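Local coordinates for fructooligosaccharide ABC transporter substrate-binding protein FusA (Streptococcus pneumoniae, PDB 5G5Y) that binds short- and long-chain fructooligosaccharides, with a preference for tetrasaccharides and larger, and delivers them to its ABC transporter for import, at residues D208-G213 / D477-K482; F220-D225 / D444-K449; E229-I234 / R448-W453. All blocks are in the same frame, centred on the assembly; numbering follows the deposited sequence.

The first segments of the three contacts run consecutively, from strand 210-212 through the loop after strand 218-220 into helix 225-239; more than 200 residues later the chain returns in helix 429-455, used by contacts 2 and 3, and in helix 475-492, used by contact 1. Contacts 2 and 3 share R448 and K449, and their centres lie about 9 Å apart. The centres of contacts 1 and 2 are about 13 Å apart, yet the two touch (H209 O to T221 N, 2.9 Å, a probable hydrogen bond); those of 1 and 3 are about 21 Å apart. The second calcium site is thereby built into the packing between this hairpin-loop-helix unit and the C-terminal helices.

Contact 1 (D208-G213 / D477-K482); sequences DHLVVG and DYLAIK
Y478 OH reaches the backbone O of D208 through one water, and the tyrosine ring carries part of K482 on one face. Water 1 lies in the ring plane at the hydroxyl edge. It donates two bonds, to Y478 OH at a short 2.5 Å and to D208 O at 2.8 Å, and so bridges the turn before the strand to the helix. K482 belongs to the same helix, one turn further on; its CG sits 4.2 Å above the ring plane, displaced toward the rim.

The direct contact is apolar and centres on L210, whose two methyls divide the work. CD1 meets L479 CD2 at 3.7 Å, the two leucines running antiparallel alongside each other, while CD2 packs on the aliphatic chain of K482, 3.8 Å from its CD. The CB bond of L210 points toward the helix, and with CG anti to the backbone N (chi1 -161°) both methyls arrive there, as these two contacts show. K482 bends at chi2 (-77°), which lays its methylenes beside the leucine; its NZ stays 6.3 Å from D208 OD1, too far for a salt bridge.

Y478 OH has a further hydrogen bond to E439, and the tyrosine also packs on I435 and I438, all three on helix 429-455. L479 extends the apolar surface to V218 and F220, so helix 475-492 spans both strands of the small antiparallel hairpin 210-212/218-220 and lies against helix 429-455.

Contact 2 (F220-D225 / D444-K449); sequences FTADND and DYIYRK. With CA (calcium ion), chain D.
F220 and I446 meet head-on, the ring presenting its edge: I446 CD1 lies near the plane of the ring, 3.6 Å from CZ, and not over a face. I446 makes a second contact through its other branch, CG2, which stands 4.2 Å from A222 CB. The two branches are set apart by the chi1 torsion of -73°, with CG1 beside the backbone N and CG2 anti to it, and one isoleucine thereby touches both F220, at the end of the strand, and A222, in the loop. The CA atoms of A222 and I446 are 7.6 Å apart, and the CB of each points toward the other's segment.

Behind this apolar layer, the same loop folds round a calcium ion. F220 supplies its backbone O at 2.4 Å, D223 its OD1 at 2.5 Å and N224 its OD1 at 2.3 Å; three waters and D219 complete seven ligand atoms. Water 2 also accepts a bond from F220 N at 3.0 Å, tying a metal ligand to the backbone. D223 reaches the ion with CG placed between backbone N and carbonyl carbon (chi1 69°), and its OD1 lies at the edge of the F220 ring, in plane.

The site is built by the loop joining strand 218-220 to helix 225-239, with N224 at the N-cap position; its side-chain oxygen is committed to the metal and makes no capping bond. The protein has two calcium sites, and calcium binding is essential for translocation of its substrates, though which site matters is not settled here.

Further out, L470 of helix 459-472 packs on both F220 and I446, and L475 and L479 of helix 475-492 also meet F220. Y227 touches A222 and I446, while A222 O is hydrogen-bonded to Y466 OH.

Contact 3 (E229-I234 / R448-W453); sequences EGVKFI and RKRAEW
V231 is the residue of helix 225-239 that meets R450 and W453, and its two methyls go to different partners. CG1 rests chiefly on W453 CB, at 3.7 Å, with CE3 of the ring next at 4.2 Å. CG2 faces the aliphatic part of R450, 4.1 Å from CG. The chi1 torsion of 177°, which places CG1 anti to the backbone N, sends one methyl to each residue. The CA atoms of V231 and R450 are only 6.9 Å apart, evidence of close backbone approach.

Next along the helix, K232 turns away and bridges to D460. F233 packs on helix 157-169 and I234 on F194 and I243, so successive side chains serve different neighbours.

On the facing helix the polar ends are held elsewhere: R450 NH2 forms a salt bridge with D193, and W453 NE1 a hydrogen bond with E462 OE1, while K449 O sits 3.0 Å above one indole face, toward its rim. K449 NZ meets E452 OE1 at 3.2 Å on the syn side, 29° from the carboxylate plane, and also bridges to E462 OE1, the atom W453 uses; R448 bridges to E452 too, though that bond is too short to trust in detail.

This is helix-on-helix packing in the solute-binding protein fold: a valine of helix 225-239, which starts just after the calcium loop, sits against two residues one turn apart, 450 and 453, on helix 429-455.

Contact 1 (D208-G213 / D477-K482)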
loop_
_atom_site.group_PDB
_atom_site.type_symbol
_atom_site.label_atom_id
_atom_site.label_comp_id
_atom_site.label_asym_id
_atom_site.label_seq_id
_atom_site.Cartn_x
_atom_site.Cartn_y
_atom_site.Cartn_z
ATOM N N ASP A 208 -9.598 -0.430 6.111
ATOM C CA ASP A 208 -10.903 -0.719 5.475
ATOM C C ASP A 208 -11.984 -1.170 6.474
ATOM O O ASP A 208 -13.130 -1.362 6.089
ATOM C CB ASP A 208 -10.765 -1.843 4.455
ATOM C CG ASP A 208 -9.791 -1.509 3.337
ATOM O OD1 ASP A 208 -9.867 -0.408 2.772
ATOM O OD2 ASP A 208 -8.925 -2.352 3.019
ATOM N N HIS A 209 -11.604 -1.367 7.741
ATOM C CA HIS A 209 -12.446 -2.004 8.758
ATOM C C HIS A 209 -13.059 -3.307 8.250
ATOM O O HIS A 209 -14.223 -3.604 8.531
ATOM C CB HIS A 209 -13.532 -1.068 9.269
ATOM C CG HIS A 209 -13.029 0.277 9.676
ATOM N ND1 HIS A 209 -12.064 0.447 10.645
ATOM C CD2 HIS A 209 -13.332 1.516 9.226
ATOM C CE1 HIS A 209 -11.758 1.730 10.736
ATOM N NE2 HIS A 209 -12.526 2.399 9.903
ATOM N N LEU A 210 -12.291 -4.049 7.467
ATOM C CA LEU A 210 -12.805 -5.261 6.846
ATOM C C LEU A 210 -11.755 -6.357 6.809
ATOM O O LEU A 210 -10.696 -6.188 6.192
ATOM C CB LEU A 210 -13.280 -4.947 5.438
ATOM C CG LEU A 210 -14.226 -5.945 4.811
ATOM C CD1 LEU A 210 -15.628 -5.778 5.377
ATOM C CD2 LEU A 210 -14.258 -5.712 3.303
ATOM N N VAL A 211 -12.069 -7.472 7.473
ATOM C CA VAL A 211 -11.259 -8.708 7.374
ATOM C C VAL A 211 -12.089 -9.843 6.774
ATOM O O VAL A 211 -13.297 -9.693 6.582
ATOM C CB VAL A 211 -10.652 -9.105 8.754
ATOM C CG1 VAL A 211 -9.703 -8.017 9.224
ATOM C CG2 VAL A 211 -11.730 -9.381 9.790
ATOM N N VAL A 212 -11.437 -10.972 6.488
ATOM C CA VAL A 212 -12.119 -12.153 5.942
ATOM C C VAL A 212 -11.844 -13.288 6.892
ATOM O O VAL A 212 -10.701 -13.646 7.071
ATOM C CB VAL A 212 -11.617 -12.568 4.541
ATOM C CG1 VAL A 212 -12.433 -13.757 4.009
ATOM C CG2 VAL A 212 -11.710 -11.409 3.582
ATOM N N GLY A 213 -12.897 -13.815 7.509
ATOM C CA GLY A 213 -12.793 -14.909 8.468
ATOM C C GLY A 213 -12.500 -16.225 7.801
ATOM O O GLY A 213 -12.756 -16.412 6.599
ATOM N N ASP A 477 -25.914 -3.401 3.797
ATOM C CA ASP A 477 -25.806 -3.420 2.335
ATOM C C ASP A 477 -24.356 -3.456 1.884
ATOM O O ASP A 477 -24.013 -4.170 0.941
ATOM C CB ASP A 477 -26.502 -2.211 1.719
ATOM C CG ASP A 477 -28.024 -2.273 1.845
ATOM O OD1 ASP A 477 -28.604 -3.344 2.085
ATOM O OD2 ASP A 477 -28.655 -1.223 1.700
ATOM N N TYR A 478 -23.545 -2.640 2.534
ATOM C CA TYR A 478 -22.084 -2.591 2.324
ATOM C C TYR A 478 -21.464 -3.999 2.388
ATOM O O TYR A 478 -20.776 -4.450 1.464
ATOM C CB TYR A 478 -21.465 -1.687 3.401
ATOM C CG TYR A 478 -19.987 -1.418 3.243
ATOM C CD1 TYR A 478 -19.558 -0.453 2.361
ATOM C CD2 TYR A 478 -19.026 -2.109 3.979
ATOM C CE1 TYR A 478 -18.237 -0.168 2.177
ATOM C CE2 TYR A 478 -17.665 -1.823 3.807
ATOM C CZ TYR A 478 -17.296 -0.837 2.902
ATOM O OH TYR A 478 -16.000 -0.463 2.658
ATOM N N LEU A 479 -21.785 -4.701 3.471
ATOM C CA LEU A 479 -21.283 -6.060 3.685
ATOM C C LEU A 479 -21.785 -7.073 2.701
ATOM O O LEU A 479 -21.009 -7.934 2.274
ATOM C CB LEU A 479 -21.556 -6.554 5.099
ATOM C CG LEU A 479 -20.660 -5.898 6.151
ATOM C CD1 LEU A 479 -21.184 -6.244 7.541
ATOM C CD2 LEU A 479 -19.215 -6.383 5.986
ATOM N N ALA A 480 -23.058 -6.953 2.301
ATOM C CA ALA A 480 -23.596 -7.859 1.302
ATOM C C ALA A 480 -22.886 -7.653 -0.026
ATOM O O ALA A 480 -22.605 -8.620 -0.718
ATOM C CB ALA A 480 -25.120 -7.703 1.128
ATOM N N ILE A 481 -22.619 -6.407 -0.397
ATOM C CA ILE A 481 -21.868 -6.133 -1.622
ATOM C C ILE A 481 -20.446 -6.733 -1.555
ATOM O O ILE A 481 -20.005 -7.419 -2.495
ATOM C CB ILE A 481 -21.797 -4.642 -1.954
ATOM C CG1 ILE A 481 -23.202 -4.145 -2.346
ATOM C CG2 ILE A 481 -20.782 -4.410 -3.071
ATOM C CD1 ILE A 481 -23.370 -2.658 -2.193
ATOM N N LYS A 482 -19.765 -6.490 -0.447
ATOM C CA LYS A 482 -18.403 -6.992 -0.267
ATOM C C LYS A 482 -18.375 -8.518 -0.312
ATOM O O LYS A 482 -17.492 -9.139 -0.949
ATOM C CB LYS A 482 -17.793 -6.437 1.020
ATOM C CG LYS A 482 -17.507 -4.923 1.010
ATOM C CD LYS A 482 -16.253 -4.583 0.230
ATOM C CE LYS A 482 -15.989 -3.079 0.159
ATOM N NZ LYS A 482 -14.668 -2.811 -0.486
HETATM O O HOH W 1 -14.087 -1.838 3.546
#

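Contact 2 (F220-D225 / D444-K449)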
loop_
_atom_site.group_PDB
_atom_site.type_symbol
_atom_site.label_atom_id
_atom_site.label_comp_id
_atom_site.label_asym_id
_atom_site.label_seq_id
_atom_site.Cartn_x
_atom_site.Cartn_y
_atom_site.Cartn_z
ATOM N N PHE A 220 -16.959 -6.892 9.203
ATOM C CA PHE A 220 -16.729 -5.467 9.474
ATOM C C PHE A 220 -16.166 -5.354 10.879
ATOM O O PHE A 220 -16.780 -5.825 11.829
ATOM C CB PHE A 220 -18.008 -4.661 9.325
ATOM C CG PHE A 220 -17.803 -3.187 9.378
ATOM C CD1 PHE A 220 -17.268 -2.526 8.302
ATOM C CD2 PHE A 220 -18.192 -2.457 10.509
ATOM C CE1 PHE A 220 -17.115 -1.149 8.326
ATOM C CE2 PHE A 220 -18.013 -1.074 10.542
ATOM C CZ PHE A 220 -17.482 -0.444 9.440
ATOM N N THR A 221 -14.967 -4.819 11.018
ATOM C CA THR A 221 -14.282 -4.896 12.293
ATOM C C THR A 221 -14.788 -3.885 13.316
ATOM O O THR A 221 -14.674 -4.100 14.512
ATOM C CB THR A 221 -12.782 -4.690 12.106
ATOM O OG1 THR A 221 -12.584 -3.464 11.420
ATOM C CG2 THR A 221 -12.171 -5.837 11.304
ATOM N N ALA A 222 -15.347 -2.780 12.851
ATOM C CA ALA A 222 -15.665 -1.701 13.748
ATOM C C ALA A 222 -17.059 -1.755 14.415
ATOM O O ALA A 222 -17.437 -0.798 15.074
ATOM C CB ALA A 222 -15.434 -0.387 13.037
ATOM N N ASP A 223 -17.791 -2.859 14.287
ATOM C CA ASP A 223 -18.977 -3.125 15.139
ATOM C C ASP A 223 -18.833 -4.395 16.000
ATOM O O ASP A 223 -19.821 -4.891 16.501
ATOM C CB ASP A 223 -20.237 -3.202 14.275
ATOM C CG ASP A 223 -20.271 -4.442 13.379
ATOM O OD1 ASP A 223 -19.207 -5.130 13.268
ATOM O OD2 ASP A 223 -21.359 -4.702 12.811
ATOM N N ASN A 224 -17.603 -4.910 16.162
ATOM C CA ASN A 224 -17.356 -6.133 16.935
ATOM C C ASN A 224 -17.160 -5.769 18.426
ATOM O O ASN A 224 -16.565 -4.743 18.740
ATOM C CB ASN A 224 -16.064 -6.811 16.455
ATOM C CG ASN A 224 -16.198 -7.441 15.083
ATOM O OD1 ASN A 224 -17.320 -7.752 14.603
ATOM N ND2 ASN A 224 -15.067 -7.698 14.457
ATOM N N ASP A 225 -17.618 -6.631 19.322
ATOM C CA ASP A 225 -17.292 -6.486 20.754
ATOM C C ASP A 225 -15.784 -6.341 20.975
ATOM O O ASP A 225 -15.361 -5.637 21.885
ATOM C CB ASP A 225 -17.799 -7.681 21.537
ATOM C CG ASP A 225 -19.324 -7.749 21.585
ATOM O OD1 ASP A 225 -20.005 -6.782 21.150
ATOM O OD2 ASP A 225 -19.824 -8.774 22.090
ATOM N N ASP A 444 -15.724 8.902 8.355
ATOM C CA ASP A 444 -15.382 9.970 9.300
ATOM C C ASP A 444 -16.137 9.784 10.609
ATOM O O ASP A 444 -15.583 10.035 11.661
ATOM C CB ASP A 444 -15.651 11.373 8.719
ATOM C CG ASP A 444 -14.665 11.766 7.576
ATOM O OD1 ASP A 444 -13.519 11.305 7.561
ATOM O OD2 ASP A 444 -15.039 12.574 6.687
ATOM N N TYR A 445 -17.376 9.312 10.538
ATOM C CA TYR A 445 -18.185 9.010 11.748
ATOM C C TYR A 445 -17.534 7.949 12.645
ATOM O O TYR A 445 -17.469 8.076 13.878
ATOM C CB TYR A 445 -19.602 8.568 11.336
ATOM C CG TYR A 445 -20.448 8.081 12.471
ATOM C CD1 TYR A 445 -21.000 8.976 13.395
ATOM C CD2 TYR A 445 -20.704 6.731 12.641
ATOM C CE1 TYR A 445 -21.769 8.515 14.451
ATOM C CE2 TYR A 445 -21.461 6.259 13.689
ATOM C CZ TYR A 445 -21.993 7.162 14.611
ATOM O OH TYR A 445 -22.750 6.681 15.670
ATOM N N ILE A 446 -17.068 6.874 12.026
ATOM C CA ILE A 446 -16.378 5.825 12.762
ATOM C C ILE A 446 -15.165 6.405 13.543
ATOM O O ILE A 446 -14.973 6.123 14.741
ATOM C CB ILE A 446 -15.926 4.696 11.812
ATOM C CG1 ILE A 446 -17.142 3.873 11.369
ATOM C CG2 ILE A 446 -14.883 3.785 12.484
ATOM C CD1 ILE A 446 -16.882 3.042 10.158
ATOM N N TYR A 447 -14.364 7.217 12.881
ATOM C CA TYR A 447 -13.208 7.815 13.555
ATOM C C TYR A 447 -13.611 8.881 14.577
ATOM O O TYR A 447 -12.953 9.022 15.584
ATOM C CB TYR A 447 -12.189 8.336 12.566
ATOM C CG TYR A 447 -11.365 7.232 11.882
ATOM C CD1 TYR A 447 -10.793 6.185 12.603
ATOM C CD2 TYR A 447 -11.169 7.240 10.508
ATOM C CE1 TYR A 447 -10.057 5.181 11.960
ATOM C CE2 TYR A 447 -10.437 6.251 9.860
ATOM C CZ TYR A 447 -9.875 5.226 10.601
ATOM O OH TYR A 447 -9.129 4.261 9.976
ATOM N N ARG A 448 -14.658 9.633 14.308
ATOM C CA ARG A 448 -15.111 10.637 15.279
ATOM C C ARG A 448 -15.526 9.962 16.596
ATOM O O ARG A 448 -15.100 10.379 17.665
ATOM C CB ARG A 448 -16.259 11.476 14.725
ATOM C CG ARG A 448 -16.703 12.567 15.716
ATOM C CD ARG A 448 -17.789 13.484 15.174
ATOM N NE ARG A 448 -19.087 12.861 14.903
ATOM C CZ ARG A 448 -20.049 12.613 15.799
ATOM N NH1 ARG A 448 -19.884 12.849 17.105
ATOM N NH2 ARG A 448 -21.212 12.103 15.378
ATOM N N LYS A 449 -16.328 8.903 16.519
ATOM C CA LYS A 449 -16.783 8.225 17.710
ATOM C C LYS A 449 -15.607 7.579 18.446
ATOM O O LYS A 449 -15.511 7.675 19.666
ATOM C CB LYS A 449 -17.857 7.185 17.364
ATOM C CG LYS A 449 -19.138 7.798 16.802
ATOM C CD LYS A 449 -19.780 8.834 17.712
ATOM C CE LYS A 449 -20.047 8.268 19.082
ATOM N NZ LYS A 449 -20.829 9.232 19.881
HETATM CA CA CA D . -18.408 -7.371 12.613
HETATM O O HOH W 2 -19.592 -7.609 10.327
HETATM O O HOH W 3 -19.017 -9.561 13.103
HETATM O O HOH W 4 -20.612 -8.108 13.484
#

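Contact 3 (E229-I234 / R448-W453)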
loop_
_atom_site.group_PDB
_atom_site.type_symbol
_atom_site.label_atom_id
_atom_site.label_comp_id
_atom_site.label_asym_id
_atom_site.label_seq_id
_atom_site.Cartn_x
_atom_site.Cartn_y
_atom_site.Cartn_z
ATOM N N GLU A 229 -13.566 -3.437 23.061
ATOM C CA GLU A 229 -12.518 -3.707 24.043
ATOM C C GLU A 229 -11.205 -3.004 23.704
ATOM O O GLU A 229 -10.523 -2.531 24.606
ATOM C CB GLU A 229 -12.312 -5.230 24.277
ATOM C CG GLU A 229 -13.549 -5.943 24.802
ATOM C CD GLU A 229 -14.064 -5.366 26.124
ATOM O OE1 GLU A 229 -13.247 -5.132 27.041
ATOM O OE2 GLU A 229 -15.272 -5.092 26.215
ATOM N N GLY A 230 -10.838 -2.956 22.418
ATOM C CA GLY A 230 -9.687 -2.206 21.969
ATOM C C GLY A 230 -9.804 -0.739 22.293
ATOM O O GLY A 230 -8.871 -0.109 22.786
ATOM N N VAL A 231 -10.959 -0.176 21.997
ATOM C CA VAL A 231 -11.195 1.227 22.279
ATOM C C VAL A 231 -11.101 1.481 23.790
ATOM O O VAL A 231 -10.472 2.457 24.207
ATOM C CB VAL A 231 -12.547 1.732 21.703
ATOM C CG1 VAL A 231 -12.762 3.188 22.096
ATOM C CG2 VAL A 231 -12.570 1.619 20.199
ATOM N N LYS A 232 -11.670 0.587 24.585
ATOM C CA LYS A 232 -11.653 0.724 26.042
ATOM C C LYS A 232 -10.209 0.672 26.545
ATOM O O LYS A 232 -9.867 1.371 27.488
ATOM C CB LYS A 232 -12.494 -0.338 26.706
ATOM C CG LYS A 232 -13.970 -0.081 26.474
ATOM C CD LYS A 232 -14.816 -1.190 27.048
ATOM C CE LYS A 232 -14.864 -1.078 28.556
ATOM N NZ LYS A 232 -16.105 -1.702 29.084
ATOM N N PHE A 233 -9.359 -0.081 25.852
ATOM C CA PHE A 233 -7.928 -0.135 26.222
ATOM C C PHE A 233 -7.226 1.206 25.962
ATOM O O PHE A 233 -6.537 1.739 26.841
ATOM C CB PHE A 233 -7.198 -1.282 25.480
ATOM C CG PHE A 233 -5.722 -1.307 25.732
ATOM C CD1 PHE A 233 -5.224 -1.767 26.960
ATOM C CD2 PHE A 233 -4.825 -0.894 24.763
ATOM C CE1 PHE A 233 -3.862 -1.761 27.218
ATOM C CE2 PHE A 233 -3.438 -0.909 25.019
ATOM C CZ PHE A 233 -2.968 -1.357 26.233
ATOM N N ILE A 234 -7.436 1.791 24.778
ATOM C CA ILE A 234 -6.813 3.066 24.465
ATOM C C ILE A 234 -7.375 4.150 25.444
ATOM O O ILE A 234 -6.604 5.010 25.924
ATOM C CB ILE A 234 -7.007 3.468 22.992
ATOM C CG1 ILE A 234 -6.453 2.378 22.028
ATOM C CG2 ILE A 234 -6.314 4.809 22.707
ATOM C CD1 ILE A 234 -4.998 2.025 22.205
ATOM N N ARG A 448 -14.658 9.633 14.308
ATOM C CA ARG A 448 -15.111 10.637 15.279
ATOM C C ARG A 448 -15.526 9.962 16.596
ATOM O O ARG A 448 -15.100 10.379 17.665
ATOM C CB ARG A 448 -16.259 11.476 14.725
ATOM C CG ARG A 448 -16.703 12.567 15.716
ATOM C CD ARG A 448 -17.789 13.484 15.174
ATOM N NE ARG A 448 -19.087 12.861 14.903
ATOM C CZ ARG A 448 -20.049 12.613 15.799
ATOM N NH1 ARG A 448 -19.884 12.849 17.105
ATOM N NH2 ARG A 448 -21.212 12.103 15.378
ATOM N N LYS A 449 -16.328 8.903 16.519
ATOM C CA LYS A 449 -16.783 8.225 17.710
ATOM C C LYS A 449 -15.607 7.579 18.446
ATOM O O LYS A 449 -15.511 7.675 19.666
ATOM C CB LYS A 449 -17.857 7.185 17.364
ATOM C CG LYS A 449 -19.138 7.798 16.802
ATOM C CD LYS A 449 -19.780 8.834 17.712
ATOM C CE LYS A 449 -20.047 8.268 19.082
ATOM N NZ LYS A 449 -20.829 9.232 19.881
ATOM N N ARG A 450 -14.693 6.976 17.688
ATOM C CA ARG A 450 -13.521 6.360 18.270
ATOM C C ARG A 450 -12.689 7.389 19.074
ATOM O O ARG A 450 -12.261 7.100 20.203
ATOM C CB ARG A 450 -12.705 5.648 17.184
ATOM C CG ARG A 450 -11.679 4.680 17.688
ATOM C CD ARG A 450 -10.734 4.250 16.558
ATOM N NE ARG A 450 -9.782 5.287 16.180
ATOM C CZ ARG A 450 -8.646 5.094 15.495
ATOM N NH1 ARG A 450 -8.289 3.888 15.073
ATOM N NH2 ARG A 450 -7.843 6.118 15.270
ATOM N N ALA A 451 -12.483 8.570 18.503
ATOM C CA ALA A 451 -11.716 9.627 19.146
ATOM C C ALA A 451 -12.461 10.098 20.412
ATOM O O ALA A 451 -11.830 10.282 21.455
ATOM C CB ALA A 451 -11.495 10.778 18.180
ATOM N N GLU A 452 -13.787 10.270 20.314
ATOM C CA GLU A 452 -14.608 10.737 21.451
ATOM C C GLU A 452 -14.582 9.762 22.579
ATOM O O GLU A 452 -14.508 10.154 23.745
ATOM C CB GLU A 452 -16.081 10.923 21.058
ATOM C CG GLU A 452 -16.333 12.126 20.182
ATOM C CD GLU A 452 -17.790 12.225 19.698
ATOM O OE1 GLU A 452 -18.675 11.506 20.244
ATOM O OE2 GLU A 452 -18.033 13.037 18.747
ATOM N N TRP A 453 -14.656 8.476 22.253
ATOM C CA TRP A 453 -14.600 7.460 23.255
ATOM C C TRP A 453 -13.295 7.389 23.984
ATOM O O TRP A 453 -13.268 6.921 25.130
ATOM C CB TRP A 453 -14.949 6.099 22.685
ATOM C CG TRP A 453 -16.404 6.028 22.261
ATOM C CD1 TRP A 453 -17.479 6.651 22.828
ATOM C CD2 TRP A 453 -16.912 5.251 21.188
ATOM N NE1 TRP A 453 -18.643 6.312 22.155
ATOM C CE2 TRP A 453 -18.320 5.427 21.163
ATOM C CE3 TRP A 453 -16.324 4.377 20.277
ATOM C CZ2 TRP A 453 -19.123 4.785 20.240
ATOM C CZ3 TRP A 453 -17.142 3.733 19.349
ATOM C CH2 TRP A 453 -18.508 3.917 19.348
#